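Local coordinates for protein MlnE (Bacillus amyloliquefaciens subsp. plantarum, PDB 5D2E) that acts as the N-terminal B-type ketoreductase of the macrolactin polyketide assembly line, binding NADP and probably reducing a beta-keto group of the growing chain to an alcohol, at residues T35-M40 / L481-D486; R253-V258 / Q494-S499; Y287-Y292 / I447-W452; V299-T304 / S318-L323. All blocks are in the same frame, centred on the assembly; numbering follows the deposited sequence.

Interaction 1: T35-M40 / L481-D486; sequences THLYEM and LAAFQD
L37 reaches from strand 35-40 to helix 481-486 and sets its two methyl branches on different neighbours. CD2 lies against CB of A483, at 3.9 Å. CD1 takes the other partner: it sits 3.6 Å from OD2 of D486. The L37 and D486 side chains cross obliquely, and CD1 also touches CG of the carboxylate, at 3.9 Å. The D486 group is placed there by its first torsion. With CG opposite the backbone N (chi1 -168°), the carboxylate swings to the strand side of the helix. Its OD1 has a long, weak ion pair with R490. T35 adds a smaller touch two residues earlier. Its CG2 methyl meets the same CB of A483 at 4.1 Å, so both T35 and L37 rest on this one methyl. Both side chains leave the same face of the strand, while H36 between them points away and hydrogen-bonds G500 through NE2. Strand and helix segments run 34° apart, and their axes come within 9.5 Å, with A483 at the point where helix and strand are nearest. The contact lays helix 477-488 against strand 35-46, a plain helix-on-sheet packing. V258 and V497 also pack on L37. No hydrogen bond links the two segments. Adhesion therefore rests on methyl contacts, and the D486 carboxylate gives L37 only a van der Waals neighbour.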
# COMPACT_ATOMS: atom_id res chain seq x y z
N THR A 35 11.35 12.77 -15.80
CA THR A 35 10.33 12.62 -14.75
C THR A 35 8.99 12.42 -15.41
O THR A 35 8.54 13.25 -16.18
CB THR A 35 10.29 13.84 -13.86
OG1 THR A 35 11.61 14.07 -13.39
CG2 THR A 35 9.42 13.63 -12.64
N HIS A 36 8.35 11.30 -15.13
CA HIS A 36 7.07 10.98 -15.76
C HIS A 36 6.03 10.59 -14.65
O HIS A 36 6.39 9.95 -13.64
CB HIS A 36 7.31 9.81 -16.73
CG HIS A 36 8.62 9.87 -17.46
ND1 HIS A 36 8.79 10.58 -18.64
CD2 HIS A 36 9.82 9.29 -17.19
CE1 HIS A 36 10.05 10.46 -19.04
NE2 HIS A 36 10.69 9.68 -18.19
N LEU A 37 4.78 11.03 -14.83
CA LEU A 37 3.68 10.63 -13.95
C LEU A 37 2.87 9.51 -14.60
O LEU A 37 2.67 9.48 -15.82
CB LEU A 37 2.80 11.79 -13.67
CG LEU A 37 3.35 13.11 -13.15
CD1 LEU A 37 2.15 13.91 -12.68
CD2 LEU A 37 4.31 12.95 -12.02
N TYR A 38 2.45 8.56 -13.76
CA TYR A 38 1.73 7.38 -14.15
C TYR A 38 0.46 7.21 -13.26
O TYR A 38 0.41 7.63 -12.12
CB TYR A 38 2.63 6.13 -13.99
CG TYR A 38 3.83 6.19 -14.86
CD1 TYR A 38 4.92 6.97 -14.51
CD2 TYR A 38 3.88 5.51 -16.03
CE1 TYR A 38 6.02 7.05 -15.32
CE2 TYR A 38 4.97 5.58 -16.86
CZ TYR A 38 6.05 6.34 -16.50
OH TYR A 38 7.14 6.43 -17.32
N GLU A 39 -0.56 6.60 -13.84
CA GLU A 39 -1.80 6.29 -13.16
C GLU A 39 -2.22 4.88 -13.52
O GLU A 39 -1.86 4.33 -14.59
CB GLU A 39 -2.92 7.31 -13.46
CG GLU A 39 -3.35 7.31 -14.91
CD GLU A 39 -4.13 8.55 -15.34
OE1 GLU A 39 -4.70 9.23 -14.49
OE2 GLU A 39 -4.09 8.86 -16.57
N MET A 40 -3.04 4.29 -12.64
CA MET A 40 -3.57 2.97 -12.90
C MET A 40 -4.61 3.03 -14.00
O MET A 40 -5.49 3.88 -13.99
CB MET A 40 -4.18 2.40 -11.64
CG MET A 40 -3.13 2.08 -10.59
SD MET A 40 -2.10 0.75 -11.17
CE MET A 40 -1.07 0.60 -9.68
N LEU A 481 9.67 18.19 -6.56
CA LEU A 481 8.77 19.29 -6.24
C LEU A 481 7.86 19.62 -7.36
O LEU A 481 6.65 19.83 -7.15
CB LEU A 481 9.49 20.56 -5.83
CG LEU A 481 10.17 20.38 -4.52
CD1 LEU A 481 11.17 21.51 -4.31
CD2 LEU A 481 9.20 20.23 -3.36
N ALA A 482 8.38 19.62 -8.57
CA ALA A 482 7.53 19.93 -9.69
C ALA A 482 6.51 18.78 -10.00
O ALA A 482 5.44 19.04 -10.55
CB ALA A 482 8.36 20.16 -10.91
N ALA A 483 6.93 17.53 -9.78
CA ALA A 483 6.02 16.38 -9.99
C ALA A 483 4.84 16.52 -8.99
O ALA A 483 3.70 16.28 -9.35
CB ALA A 483 6.75 15.08 -9.84
N PHE A 484 5.13 16.95 -7.78
CA PHE A 484 4.11 17.20 -6.79
C PHE A 484 3.18 18.28 -7.26
O PHE A 484 1.96 18.13 -7.26
CB PHE A 484 4.76 17.63 -5.52
CG PHE A 484 3.80 18.20 -4.52
CD1 PHE A 484 3.04 17.37 -3.74
CD2 PHE A 484 3.64 19.59 -4.38
CE1 PHE A 484 2.17 17.86 -2.84
CE2 PHE A 484 2.75 20.08 -3.46
CZ PHE A 484 2.00 19.20 -2.71
N GLN A 485 3.78 19.39 -7.69
CA GLN A 485 3.02 20.50 -8.27
C GLN A 485 2.13 20.05 -9.41
O GLN A 485 0.93 20.38 -9.43
CB GLN A 485 4.03 21.60 -8.73
CG GLN A 485 3.48 22.96 -8.97
CD GLN A 485 2.79 23.58 -7.77
OE1 GLN A 485 3.30 23.61 -6.63
NE2 GLN A 485 1.62 24.12 -8.02
N ASP A 486 2.64 19.25 -10.34
CA ASP A 486 1.82 18.77 -11.42
C ASP A 486 0.69 17.83 -10.91
O ASP A 486 -0.46 17.92 -11.32
CB ASP A 486 2.65 17.94 -12.38
CG ASP A 486 1.92 17.64 -13.69
OD1 ASP A 486 0.75 18.05 -13.89
OD2 ASP A 486 2.55 16.96 -14.55

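Interaction 2: R253-V258 / Q494-S499; sequences RQLQRV and QLAVIS
L255 and A496 are the facing pair of strands 253-257 and 494-499, their CA atoms 8.0 Å apart, and no hydrogen bond runs between the two backbones. The gap is filled by side chains. L255 points at the other strand and brings its CD1 methyl to CB of A496, at 4.0 Å. The leucine is extended past its first torsion (chi2 177°), which carries CD1 out to the small alanine. The second touch lies beyond the end of the first strand. There V258 sets its CG1 methyl against CD2 of L495, at 3.7 Å, and the two side chains cross at about a right angle. L495 does not aim its CB at V258; the reach is made by its CD2 branch. Each touch is one methyl on another, so the contact is wholly apolar, and three of the four residues are buried. The two strands flank strand 35-46, antiparallel to both, and the contact spans across that middle strand, whose L37 and E39 pair with V258 and Q256 and whose Y38 pairs with A496. On its other side strand 494-499 runs parallel to strand 443-453, where L495 bonds to S446 and N448. Helix 502-509 covers part of the same region: L509 packs on L255 and I505 on I498.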
# COMPACT_ATOMS: atom_id res chain seq x y z
N ARG A 253 -5.38 -4.13 -13.78
CA ARG A 253 -4.87 -2.79 -13.82
C ARG A 253 -3.36 -2.76 -14.06
O ARG A 253 -2.64 -3.65 -13.61
CB ARG A 253 -5.19 -2.00 -12.57
CG ARG A 253 -4.39 -2.45 -11.38
CD ARG A 253 -4.62 -1.61 -10.15
NE ARG A 253 -4.36 -2.37 -8.94
CZ ARG A 253 -4.86 -2.08 -7.74
NH1 ARG A 253 -5.63 -1.00 -7.56
NH2 ARG A 253 -4.62 -2.88 -6.73
N GLN A 254 -2.91 -1.68 -14.70
CA GLN A 254 -1.46 -1.44 -14.82
C GLN A 254 -1.19 0.03 -14.93
O GLN A 254 -2.06 0.79 -15.33
CB GLN A 254 -0.89 -2.20 -16.01
CG GLN A 254 -1.15 -1.55 -17.35
CD GLN A 254 -0.64 -2.39 -18.49
OE1 GLN A 254 -1.39 -2.75 -19.39
NE2 GLN A 254 0.64 -2.75 -18.42
N LEU A 255 0.03 0.44 -14.55
CA LEU A 255 0.44 1.83 -14.61
C LEU A 255 0.68 2.21 -16.04
O LEU A 255 1.25 1.46 -16.76
CB LEU A 255 1.73 2.05 -13.84
CG LEU A 255 1.55 2.15 -12.33
CD1 LEU A 255 2.96 2.30 -11.74
CD2 LEU A 255 0.66 3.31 -11.89
N GLN A 256 0.20 3.38 -16.44
CA GLN A 256 0.47 3.90 -17.77
C GLN A 256 0.69 5.36 -17.61
O GLN A 256 0.14 6.00 -16.67
CB GLN A 256 -0.70 3.62 -18.69
CG GLN A 256 -0.74 2.16 -19.12
CD GLN A 256 -1.86 1.88 -20.10
OE1 GLN A 256 -2.21 2.72 -20.92
NE2 GLN A 256 -2.44 0.69 -20.01
N ARG A 257 1.46 5.95 -18.54
CA ARG A 257 1.72 7.36 -18.46
C ARG A 257 0.43 8.16 -18.44
O ARG A 257 -0.48 7.87 -19.19
CB ARG A 257 2.65 7.80 -19.60
CG ARG A 257 3.61 8.92 -19.15
CD ARG A 257 4.94 8.98 -19.91
NE ARG A 257 4.76 8.49 -21.27
CZ ARG A 257 5.36 7.42 -21.79
NH1 ARG A 257 6.27 6.71 -21.12
NH2 ARG A 257 5.05 7.07 -23.04
N VAL A 258 0.36 9.20 -17.65
CA VAL A 258 -0.80 10.10 -17.72
C VAL A 258 -0.92 10.84 -19.07
O VAL A 258 0.09 11.02 -19.78
CB VAL A 258 -0.83 11.16 -16.61
CG1 VAL A 258 -0.82 10.52 -15.23
CG2 VAL A 258 0.30 12.20 -16.73
N GLN A 494 -4.48 8.67 -7.14
CA GLN A 494 -3.20 7.97 -6.97
C GLN A 494 -2.34 8.21 -8.19
O GLN A 494 -2.78 7.93 -9.35
CB GLN A 494 -3.36 6.47 -6.82
CG GLN A 494 -1.97 5.75 -6.62
CD GLN A 494 -2.06 4.22 -6.56
OE1 GLN A 494 -3.14 3.64 -6.65
NE2 GLN A 494 -0.92 3.56 -6.46
N LEU A 495 -1.12 8.72 -7.97
CA LEU A 495 -0.18 8.93 -9.06
C LEU A 495 1.20 8.42 -8.66
O LEU A 495 1.60 8.59 -7.52
CB LEU A 495 -0.09 10.44 -9.42
CG LEU A 495 -1.33 11.02 -10.15
CD1 LEU A 495 -1.24 12.52 -10.15
CD2 LEU A 495 -1.43 10.50 -11.57
N ALA A 496 1.84 7.71 -9.58
CA ALA A 496 3.21 7.24 -9.42
C ALA A 496 4.17 8.14 -10.21
O ALA A 496 3.92 8.51 -11.33
CB ALA A 496 3.37 5.86 -9.89
N VAL A 497 5.31 8.42 -9.59
CA VAL A 497 6.35 9.25 -10.18
C VAL A 497 7.52 8.32 -10.41
O VAL A 497 7.97 7.67 -9.48
CB VAL A 497 6.76 10.43 -9.30
CG1 VAL A 497 7.89 11.21 -10.00
CG2 VAL A 497 5.60 11.38 -8.95
N ILE A 498 7.94 8.20 -11.67
CA ILE A 498 9.06 7.38 -12.07
C ILE A 498 10.09 8.25 -12.86
O ILE A 498 9.75 8.95 -13.81
CB ILE A 498 8.63 6.17 -12.90
CG1 ILE A 498 7.43 5.45 -12.24
CG2 ILE A 498 9.80 5.20 -13.00
CD1 ILE A 498 6.98 4.27 -13.04
N SER A 499 11.34 8.16 -12.41
CA SER A 499 12.46 9.00 -12.91
C SER A 499 13.44 8.12 -13.73
O SER A 499 13.99 7.14 -13.21
CB SER A 499 13.13 9.68 -11.72
OG SER A 499 14.28 10.40 -12.13

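Interaction 3: Y287-Y292 / I447-W452; sequences YLFAEY and INWPLW. With NAP (NADP nicotinamide-adenine-dinucleotide phosphate), chain B.
L288 and F289 of helix 284-296 pack on W452 and W449 beside the cofactor site of a Rossmann-type KR domain. The helix starts at the glycine-rich turn, and the backbone N atoms of its first residues, G284 and L285, hydrogen-bond NADP. W452 can be followed outward from its backbone. Its CB lies 3.8 Å from O7N of the nicotinamide amide, and CD1 is 3.7 Å from C7N of that amide. Farther out the six-membered ring leaves the cofactor and meets the helix. CE3 and CZ3 meet the CD2 methyl of L288, with CZ3 the nearer at 3.4 Å, a tight approach. CH2 at the tip meets CE1 of F289, at 3.8 Å. The F289 and W452 side chains cross at about a right angle. F289 turns its CZ to the second indole as well, 3.8 Å from CZ2 of W449. W449 is gripped on two faces. W452 CZ2 lies over one, offset toward the rim, and I447 CG2 lies over the centre of the other. F406 and F484 extend this aromatic cluster, each edge-to-face with F289. The same segment that supplies the indoles holds the nicotinamide by its backbone. The amide N-H of W452 points almost straight at the carboxamide oxygen O7N, with an N to O distance of 2.9 Å and an angle of 171° at the hydrogen.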
# COMPACT_ATOMS: atom_id res chain seq x y z
N TYR A 287 10.75 18.08 5.38
CA TYR A 287 11.36 19.39 5.49
C TYR A 287 11.53 20.06 4.13
O TYR A 287 11.34 21.23 4.03
CB TYR A 287 12.70 19.32 6.31
CG TYR A 287 13.23 20.72 6.51
CD1 TYR A 287 12.58 21.60 7.33
CD2 TYR A 287 14.31 21.20 5.77
CE1 TYR A 287 13.01 22.93 7.48
CE2 TYR A 287 14.75 22.53 5.90
CZ TYR A 287 14.09 23.38 6.76
OH TYR A 287 14.48 24.69 6.94
N LEU A 288 11.84 19.30 3.08
CA LEU A 288 12.01 19.80 1.75
C LEU A 288 10.67 20.39 1.30
O LEU A 288 10.63 21.49 0.80
CB LEU A 288 12.40 18.68 0.82
CG LEU A 288 12.59 19.04 -0.64
CD1 LEU A 288 13.95 19.73 -0.71
CD2 LEU A 288 12.59 17.90 -1.64
N PHE A 289 9.57 19.69 1.54
CA PHE A 289 8.23 20.27 1.32
C PHE A 289 7.87 21.44 2.26
O PHE A 289 7.19 22.41 1.83
CB PHE A 289 7.13 19.17 1.31
CG PHE A 289 7.13 18.42 0.02
CD1 PHE A 289 8.01 17.38 -0.21
CD2 PHE A 289 6.30 18.82 -1.01
CE1 PHE A 289 8.05 16.71 -1.44
CE2 PHE A 289 6.32 18.14 -2.21
CZ PHE A 289 7.21 17.11 -2.44
N ALA A 290 8.31 21.43 3.50
CA ALA A 290 7.98 22.58 4.36
C ALA A 290 8.60 23.88 3.78
O ALA A 290 7.93 24.90 3.70
CB ALA A 290 8.41 22.37 5.80
N GLU A 291 9.84 23.81 3.33
CA GLU A 291 10.47 25.00 2.75
C GLU A 291 9.73 25.41 1.47
O GLU A 291 9.52 26.59 1.22
CB GLU A 291 11.91 24.77 2.33
CG GLU A 291 12.92 24.42 3.39
CD GLU A 291 14.31 24.31 2.78
OE1 GLU A 291 14.54 23.52 1.80
OE2 GLU A 291 15.17 25.03 3.30
N TYR A 292 9.40 24.43 0.64
CA TYR A 292 8.66 24.67 -0.59
C TYR A 292 7.36 25.40 -0.34
O TYR A 292 7.04 26.42 -1.03
CB TYR A 292 8.40 23.34 -1.29
CG TYR A 292 7.66 23.48 -2.61
CD1 TYR A 292 8.32 23.92 -3.75
CD2 TYR A 292 6.31 23.18 -2.71
CE1 TYR A 292 7.68 24.04 -4.95
CE2 TYR A 292 5.66 23.29 -3.94
CZ TYR A 292 6.36 23.71 -5.05
OH TYR A 292 5.72 23.85 -6.28
N ILE A 447 0.88 9.73 -3.52
CA ILE A 447 1.93 9.77 -4.53
C ILE A 447 2.94 8.64 -4.32
O ILE A 447 3.56 8.58 -3.26
CB ILE A 447 2.70 11.11 -4.50
CG1 ILE A 447 1.75 12.27 -4.68
CG2 ILE A 447 3.80 11.08 -5.56
CD1 ILE A 447 2.36 13.66 -4.39
N ASN A 448 3.09 7.77 -5.31
CA ASN A 448 4.06 6.70 -5.20
C ASN A 448 5.45 7.28 -5.69
O ASN A 448 5.78 7.25 -6.91
CB ASN A 448 3.70 5.56 -6.05
CG ASN A 448 2.35 4.93 -5.68
OD1 ASN A 448 1.38 5.14 -6.37
ND2 ASN A 448 2.34 4.10 -4.65
N TRP A 449 6.17 7.82 -4.74
CA TRP A 449 7.51 8.36 -5.01
C TRP A 449 8.58 7.28 -5.26
O TRP A 449 8.61 6.27 -4.58
CB TRP A 449 7.98 9.13 -3.81
CG TRP A 449 7.26 10.36 -3.49
CD1 TRP A 449 6.62 10.63 -2.29
CD2 TRP A 449 7.10 11.54 -4.28
NE1 TRP A 449 6.10 11.86 -2.33
CE2 TRP A 449 6.38 12.46 -3.52
CE3 TRP A 449 7.53 11.92 -5.56
CZ2 TRP A 449 6.08 13.77 -3.98
CZ3 TRP A 449 7.28 13.25 -6.01
CH2 TRP A 449 6.49 14.13 -5.24
N PRO A 450 9.46 7.50 -6.24
CA PRO A 450 10.65 6.72 -6.37
C PRO A 450 11.73 7.26 -5.40
O PRO A 450 11.45 8.15 -4.57
CB PRO A 450 11.02 6.96 -7.82
CG PRO A 450 10.76 8.42 -7.94
CD PRO A 450 9.56 8.72 -7.05
N LEU A 451 12.95 6.70 -5.50
CA LEU A 451 14.10 7.20 -4.69
C LEU A 451 14.50 8.59 -5.12
O LEU A 451 14.60 8.89 -6.33
CB LEU A 451 15.33 6.30 -4.83
CG LEU A 451 15.24 5.07 -3.98
CD1 LEU A 451 16.39 4.13 -4.37
CD2 LEU A 451 15.25 5.47 -2.50
N TRP A 452 14.60 9.45 -4.14
CA TRP A 452 15.01 10.82 -4.35
C TRP A 452 16.52 10.98 -4.03
O TRP A 452 17.07 10.25 -3.23
CB TRP A 452 14.36 11.75 -3.39
CG TRP A 452 12.92 11.98 -3.53
CD1 TRP A 452 11.93 11.06 -3.41
CD2 TRP A 452 12.28 13.24 -3.72
NE1 TRP A 452 10.71 11.66 -3.56
CE2 TRP A 452 10.88 13.01 -3.71
CE3 TRP A 452 12.74 14.56 -3.87
CZ2 TRP A 452 9.96 14.04 -3.86
CZ3 TRP A 452 11.82 15.58 -4.01
CH2 TRP A 452 10.44 15.32 -4.01
PA NAP B . 12.96 10.35 6.81
O1A NAP B . 13.96 11.53 6.67
O2A NAP B . 13.19 9.18 7.76
O5B NAP B . 11.62 11.09 7.33
C5B NAP B . 10.54 10.30 7.81
C4B NAP B . 10.17 10.95 9.12
O4B NAP B . 9.06 10.22 9.68
C3B NAP B . 11.29 10.92 10.20
O3B NAP B . 11.77 12.24 10.47
C2B NAP B . 10.59 10.36 11.45
O2B NAP B . 10.93 11.09 12.60
C1B NAP B . 9.09 10.46 11.07
N9A NAP B . 8.24 9.45 11.68
C8A NAP B . 8.39 8.07 11.63
N7A NAP B . 7.42 7.44 12.39
C5A NAP B . 6.61 8.41 12.86
C6A NAP B . 5.44 8.46 13.70
N6A NAP B . 4.91 7.27 14.13
N1A NAP B . 4.93 9.73 14.06
C2A NAP B . 5.50 10.85 13.60
N3A NAP B . 6.60 10.87 12.80
C4A NAP B . 7.18 9.73 12.42
O3 NAP B . 12.59 9.72 5.35
PN NAP B . 12.36 10.54 3.97
O1N NAP B . 13.40 10.13 2.95
O2N NAP B . 12.02 11.95 4.39
O5D NAP B . 10.97 9.97 3.36
C5D NAP B . 9.76 10.58 3.89
C4D NAP B . 8.50 9.87 3.37
O4D NAP B . 8.50 9.73 1.96
C3D NAP B . 8.44 8.45 3.94
O3D NAP B . 7.11 8.19 4.37
C2D NAP B . 8.89 7.55 2.81
O2D NAP B . 8.34 6.21 2.92
C1D NAP B . 8.47 8.34 1.53
N1N NAP B . 9.37 8.00 0.41
C2N NAP B . 10.67 8.48 0.36
C3N NAP B . 11.58 8.18 -0.68
C7N NAP B . 13.02 8.76 -0.71
O7N NAP B . 13.81 8.42 -1.60
N7N NAP B . 13.48 9.64 0.18
C4N NAP B . 11.13 7.32 -1.69
C5N NAP B . 9.83 6.80 -1.62
C6N NAP B . 8.96 7.16 -0.57
P2B NAP B . 10.86 10.50 14.13
O1X NAP B . 11.75 9.27 14.22
O2X NAP B . 11.31 11.69 15.03
O3X NAP B . 9.42 10.13 14.35

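Interaction 4: V299-T304 / S318-L323; sequences VKLILT and SALENL
L303 and L320 adopt similar side-chain shapes, each with CG opposite its own carbonyl carbon (chi1 -54° and -72°) and an extended second torsion. These torsions stretch both leucines out from their backbones, and since each CB points at the other segment they meet tip to tip. CD1 of L303 meets CD1 of L320 at 3.9 Å. L301, two residues earlier on the same face of the strand, offers its own CD1 to that methyl at a looser 4.3 Å. One methyl of L320 is thus shared by two strand leucines. All three residues are buried, and no hydrogen bond crosses between the segments. L301 and L320 are the closest backbone positions, with 8.6 Å between their CA atoms. Y287 of helix 284-296 and A327 of strand 326-329 also pack on L320, and A290 of that helix packs on L303. Strand 300-304 lies parallel to strands 275-279 and 326-329 on its two sides, and helix 311-321 runs back between strands 300-304 and 326-329. Leucines of a strand set against a leucine of its crossover helix form part of the core of a beta-alpha-beta unit, here in the cofactor-binding Rossmann fold of the KR domain.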
# COMPACT_ATOMS: atom_id res chain seq x y z
N VAL A 299 2.51 31.17 5.44
CA VAL A 299 1.70 30.17 6.10
C VAL A 299 2.09 29.90 7.50
O VAL A 299 3.09 30.42 7.99
CB VAL A 299 1.76 28.84 5.32
CG1 VAL A 299 1.24 29.05 3.92
CG2 VAL A 299 3.17 28.27 5.23
N LYS A 300 1.26 29.10 8.16
CA LYS A 300 1.57 28.49 9.44
C LYS A 300 1.84 26.99 9.25
O LYS A 300 0.99 26.28 8.71
CB LYS A 300 0.38 28.61 10.38
CG LYS A 300 -0.23 30.02 10.30
CD LYS A 300 0.18 30.87 11.46
CE LYS A 300 -0.97 31.84 11.77
NZ LYS A 300 -1.10 32.72 10.59
N LEU A 301 3.03 26.52 9.66
CA LEU A 301 3.41 25.12 9.48
C LEU A 301 3.57 24.41 10.80
O LEU A 301 4.24 24.94 11.71
CB LEU A 301 4.72 25.08 8.75
CG LEU A 301 4.67 25.58 7.34
CD1 LEU A 301 6.03 25.72 6.67
CD2 LEU A 301 3.79 24.70 6.51
N ILE A 302 3.02 23.21 10.94
CA ILE A 302 3.31 22.37 12.13
C ILE A 302 4.01 21.12 11.65
O ILE A 302 3.52 20.46 10.75
CB ILE A 302 2.05 21.97 12.82
CG1 ILE A 302 1.29 23.22 13.28
CG2 ILE A 302 2.34 21.02 13.99
CD1 ILE A 302 0.34 23.78 12.26
N LEU A 303 5.26 20.93 12.09
CA LEU A 303 6.09 19.76 11.69
C LEU A 303 5.99 18.82 12.85
O LEU A 303 6.08 19.27 14.02
CB LEU A 303 7.56 20.18 11.54
CG LEU A 303 7.93 21.36 10.63
CD1 LEU A 303 9.42 21.53 10.41
CD2 LEU A 303 7.22 21.25 9.29
N THR A 304 5.73 17.53 12.56
CA THR A 304 5.56 16.54 13.59
C THR A 304 6.45 15.36 13.31
O THR A 304 6.64 14.95 12.16
CB THR A 304 4.08 16.13 13.80
OG1 THR A 304 3.32 17.29 14.11
CG2 THR A 304 3.95 15.28 14.95
N SER A 318 13.66 27.96 12.53
CA SER A 318 14.19 29.29 12.25
C SER A 318 14.30 29.58 10.77
O SER A 318 13.98 30.71 10.33
CB SER A 318 15.59 29.48 12.88
OG SER A 318 15.45 29.38 14.29
N ALA A 319 14.76 28.60 10.01
CA ALA A 319 14.96 28.75 8.58
C ALA A 319 13.59 28.96 7.94
O ALA A 319 13.48 29.69 6.99
CB ALA A 319 15.62 27.54 7.96
N LEU A 320 12.56 28.32 8.49
CA LEU A 320 11.22 28.45 7.94
C LEU A 320 10.65 29.82 8.28
O LEU A 320 10.00 30.43 7.44
CB LEU A 320 10.28 27.37 8.47
CG LEU A 320 10.58 25.99 7.89
CD1 LEU A 320 9.75 24.96 8.61
CD2 LEU A 320 10.32 25.90 6.40
N GLU A 321 10.86 30.27 9.51
CA GLU A 321 10.38 31.60 9.91
C GLU A 321 11.13 32.65 9.12
O GLU A 321 10.54 33.68 8.77
CB GLU A 321 10.46 31.82 11.41
CG GLU A 321 9.67 30.80 12.15
CD GLU A 321 9.05 31.24 13.48
OE1 GLU A 321 9.78 31.84 14.28
OE2 GLU A 321 7.85 30.88 13.75
N ASN A 322 12.37 32.39 8.70
CA ASN A 322 13.00 33.37 7.85
C ASN A 322 12.34 33.47 6.52
O ASN A 322 12.56 34.45 5.84
CB ASN A 322 14.49 33.15 7.63
CG ASN A 322 15.30 33.30 8.90
OD1 ASN A 322 14.82 33.75 9.97
ND2 ASN A 322 16.50 32.84 8.82
N LEU A 323 11.61 32.45 6.08
CA LEU A 323 10.96 32.50 4.76
C LEU A 323 9.53 33.11 4.84
O LEU A 323 8.78 33.13 3.86
CB LEU A 323 10.89 31.08 4.14
CG LEU A 323 12.20 30.41 3.72
CD1 LEU A 323 12.03 28.93 3.58
CD2 LEU A 323 12.81 30.97 2.47

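How the interactions relate
Interactions 1 and 2 meet at strand 35-46, with centres 8 Å apart. Y38 N bonds to A496 O at 2.8 Å, and Q256 N bonds to E39 O at 2.9 Å. Interaction 3 joins this region through strand 443-453, where N448 N meets L495 O at 2.8 Å. It also meets the helix of interaction 1: Y292 OH and Q485 OE1 lie 2.5 Å apart. Interaction 4 packs against the other side of helix 284-296, where A290 O is 3.6 Å from L301 CD1. Interaction 3 alone touches NADP. The side chains of A483, A496 and L303 lie about 12, 11 and 9 Å from the cofactor, respectively.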